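Side-chain contact in beta-lactamase/D-alanine Carboxypeptidase (Yersinia pestis, PDB 3RJU), which probably acts as a serine beta-lactamase or D-alanine carboxypeptidase of the penicillin-binding protein type: residues V73-D77 with D78-K82. Residues are numbered along the deposited sequence; the frame is centred on the assembly and turned at random.
Sequences VKLAD and DGIVK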
ATOM      1  N   VAL A  73     -13.587  -3.476   1.505  1.00  9.02           N
ATOM      2  CA  VAL A  73     -14.675  -2.793   0.806  1.00  8.96           C
ATOM      3  C   VAL A  73     -15.488  -3.781  -0.046  1.00 10.69           C
ATOM      4  O   VAL A  73     -16.728  -3.735  -0.068  1.00 11.93           O
ATOM      5  CB  VAL A  73     -14.118  -1.621  -0.034  1.00 10.12           C
ATOM      6  CG1 VAL A  73     -15.130  -1.120  -1.052  1.00  9.96           C
ATOM      7  CG2 VAL A  73     -13.660  -0.498   0.892  1.00  8.99           C
ATOM      8  N   LYS A  74     -14.806  -4.689  -0.738  1.00 11.32           N
ATOM      9  CA  LYS A  74     -15.519  -5.676  -1.531  1.00 11.17           C
ATOM     10  C   LYS A  74     -16.349  -6.620  -0.664  1.00 10.88           C
ATOM     11  O   LYS A  74     -17.526  -6.883  -0.973  1.00 12.29           O
ATOM     12  CB  LYS A  74     -14.564  -6.433  -2.448  1.00 12.52           C
ATOM     13  CG  LYS A  74     -14.058  -5.537  -3.571  1.00 12.59           C
ATOM     14  CD  LYS A  74     -13.039  -6.217  -4.423  1.00 13.91           C
ATOM     15  CE  LYS A  74     -12.922  -5.500  -5.760  1.00 16.11           C
ATOM     16  NZ  LYS A  74     -11.860  -6.136  -6.565  1.00 17.98           N
ATOM     17  N   LEU A  75     -15.781  -7.080   0.451  1.00 11.49           N
ATOM     18  CA  LEU A  75     -16.544  -7.942   1.362  1.00 11.07           C
ATOM     19  C   LEU A  75     -17.727  -7.201   1.998  1.00 10.19           C
ATOM     20  O   LEU A  75     -18.770  -7.802   2.273  1.00 12.43           O
ATOM     21  CB  LEU A  75     -15.637  -8.536   2.452  1.00 11.22           C
ATOM     22  CG  LEU A  75     -14.639  -9.592   1.973  1.00 11.13           C
ATOM     23  CD1 LEU A  75     -13.767 -10.039   3.152  1.00 12.96           C
ATOM     24  CD2 LEU A  75     -15.337 -10.782   1.345  1.00 12.00           C
ATOM     25  N   ALA A  76     -17.573  -5.901   2.230  1.00  9.81           N
ATOM     26  CA  ALA A  76     -18.680  -5.106   2.756  1.00 10.48           C
ATOM     27  C   ALA A  76     -19.796  -5.014   1.725  1.00 11.44           C
ATOM     28  O   ALA A  76     -20.974  -5.137   2.061  1.00 13.95           O
ATOM     29  CB  ALA A  76     -18.206  -3.706   3.160  1.00  9.89           C
ATOM     30  N   ASP A  77     -19.441  -4.806   0.461  1.00 12.35           N
ATOM     31  CA  ASP A  77     -20.467  -4.787  -0.580  1.00 14.83           C
ATOM     32  C   ASP A  77     -21.188  -6.133  -0.685  1.00 15.75           C
ATOM     33  O   ASP A  77     -22.394  -6.178  -0.982  1.00 17.93           O
ATOM     34  CB  ASP A  77     -19.860  -4.402  -1.927  1.00 18.84           C
ATOM     35  CG  ASP A  77     -20.910  -4.252  -3.005  1.00 27.61           C
ATOM     36  OD1 ASP A  77     -21.736  -3.311  -2.908  1.00 30.27           O
ATOM     37  OD2 ASP A  77     -20.915  -5.078  -3.941  1.00 31.03           O
ATOM     38  N   ASP A  78     -20.454  -7.217  -0.435  1.00 14.27           N
ATOM     39  CA  ASP A  78     -21.017  -8.572  -0.440  1.00 15.94           C
ATOM     40  C   ASP A  78     -21.906  -8.846   0.777  1.00 14.98           C
ATOM     41  O   ASP A  78     -22.579  -9.890   0.833  1.00 15.27           O
ATOM     42  CB  ASP A  78     -19.903  -9.629  -0.422  1.00 16.57           C
ATOM     43  CG  ASP A  78     -19.123  -9.712  -1.721  1.00 18.48           C
ATOM     44  OD1 ASP A  78     -19.583  -9.177  -2.759  1.00 18.57           O
ATOM     45  OD2 ASP A  78     -18.037 -10.340  -1.691  1.00 19.84           O
ATOM     46  N   GLY A  79     -21.883  -7.952   1.759  1.00 15.56           N
ATOM     47  CA  GLY A  79     -22.610  -8.179   3.000  1.00 16.69           C
ATOM     48  C   GLY A  79     -21.920  -9.115   3.981  1.00 17.27           C
ATOM     49  O   GLY A  79     -22.533  -9.552   4.956  1.00 20.55           O
ATOM     50  N   ILE A  80     -20.650  -9.431   3.724  1.00 15.44           N
ATOM     51  CA  ILE A  80     -19.873 -10.346   4.575  1.00 15.57           C
ATOM     52  C   ILE A  80     -19.236  -9.671   5.805  1.00 15.47           C
ATOM     53  O   ILE A  80     -19.087 -10.288   6.870  1.00 16.22           O
ATOM     54  CB  ILE A  80     -18.806 -11.085   3.742  1.00 14.94           C
ATOM     55  CG1 ILE A  80     -19.495 -12.067   2.774  1.00 17.12           C
ATOM     56  CG2 ILE A  80     -17.803 -11.787   4.645  1.00 15.10           C
ATOM     57  CD1 ILE A  80     -18.566 -12.659   1.750  1.00 18.57           C
ATOM     58  N   VAL A  81     -18.868  -8.403   5.661  1.00 13.05           N
ATOM     59  CA  VAL A  81     -18.501  -7.574   6.817  1.00 13.01           C
ATOM     60  C   VAL A  81     -19.188  -6.238   6.684  1.00 12.54           C
ATOM     61  O   VAL A  81     -19.760  -5.937   5.637  1.00 13.43           O
ATOM     62  CB  VAL A  81     -16.970  -7.314   6.939  1.00 13.88           C
ATOM     63  CG1 VAL A  81     -16.197  -8.621   7.011  1.00 14.08           C
ATOM     64  CG2 VAL A  81     -16.453  -6.412   5.801  1.00 13.47           C
ATOM     65  N   LYS A  82     -19.133  -5.453   7.754  1.00 12.83           N
ATOM     66  CA  LYS A  82     -19.454  -4.030   7.713  1.00 12.71           C
ATOM     67  C   LYS A  82     -18.213  -3.282   8.181  1.00 11.95           C
ATOM     68  O   LYS A  82     -17.504  -3.758   9.083  1.00 12.31           O
ATOM     69  CB  LYS A  82     -20.613  -3.706   8.652  1.00 13.98           C
ATOM     70  CG  LYS A  82     -21.933  -4.329   8.260  1.00 16.91           C
ATOM     71  CD  LYS A  82     -22.967  -3.972   9.304  1.00 20.39           C
ATOM     72  CE  LYS A  82     -24.361  -4.429   8.920  1.00 23.77           C
ATOM     73  NZ  LYS A  82     -25.347  -4.003   9.963  1.00 26.42           N
TER
HETATM   74  O   HOH W   1     -21.924  -4.941   4.507  1.00 33.53           O
HETATM   75  O   HOH W   2     -21.608  -7.749  -3.877  1.00 39.26           O
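The carbonyl oxygen L75 O receives two backbone N-H groups from the chain folding back over the helix end: I80 N lies 2.9 Å from L75 O, only 20° from the carbonyl plane, while V81 N makes a weak second bond. One residue on, A76 O accepts G79 N at 3.0 Å, but the donor stands 69° out of the carbonyl plane, away from the lone pairs. With G79 at positive phi, the pair I80 N to L75 O and G79 N to A76 O identifies a Schellman motif. One water donates to both A76 O and V81 O, bridging them, and A76 CA approaches V81 O at 3.2 Å in a CH...O contact.

L75 CD2 meets I80 CD1 at 3.8 Å, the two side chains crossing at a slant, and V81 CG2 lies 4.0 Å from L75 CB. V81 chi1 of -57° sets CG1 beside the backbone N and anti to the carbonyl carbon, leaving CG2 between the two and facing A76 N and L75 CB. The carboxylates of D77 and D78 share a donating water, and each has a salt bridge, to R253 and K186 respectively. The motif thus ends helix 64-77, with L75 packed on helix 179-191 and L75, I80 and V81 on helix 162-175.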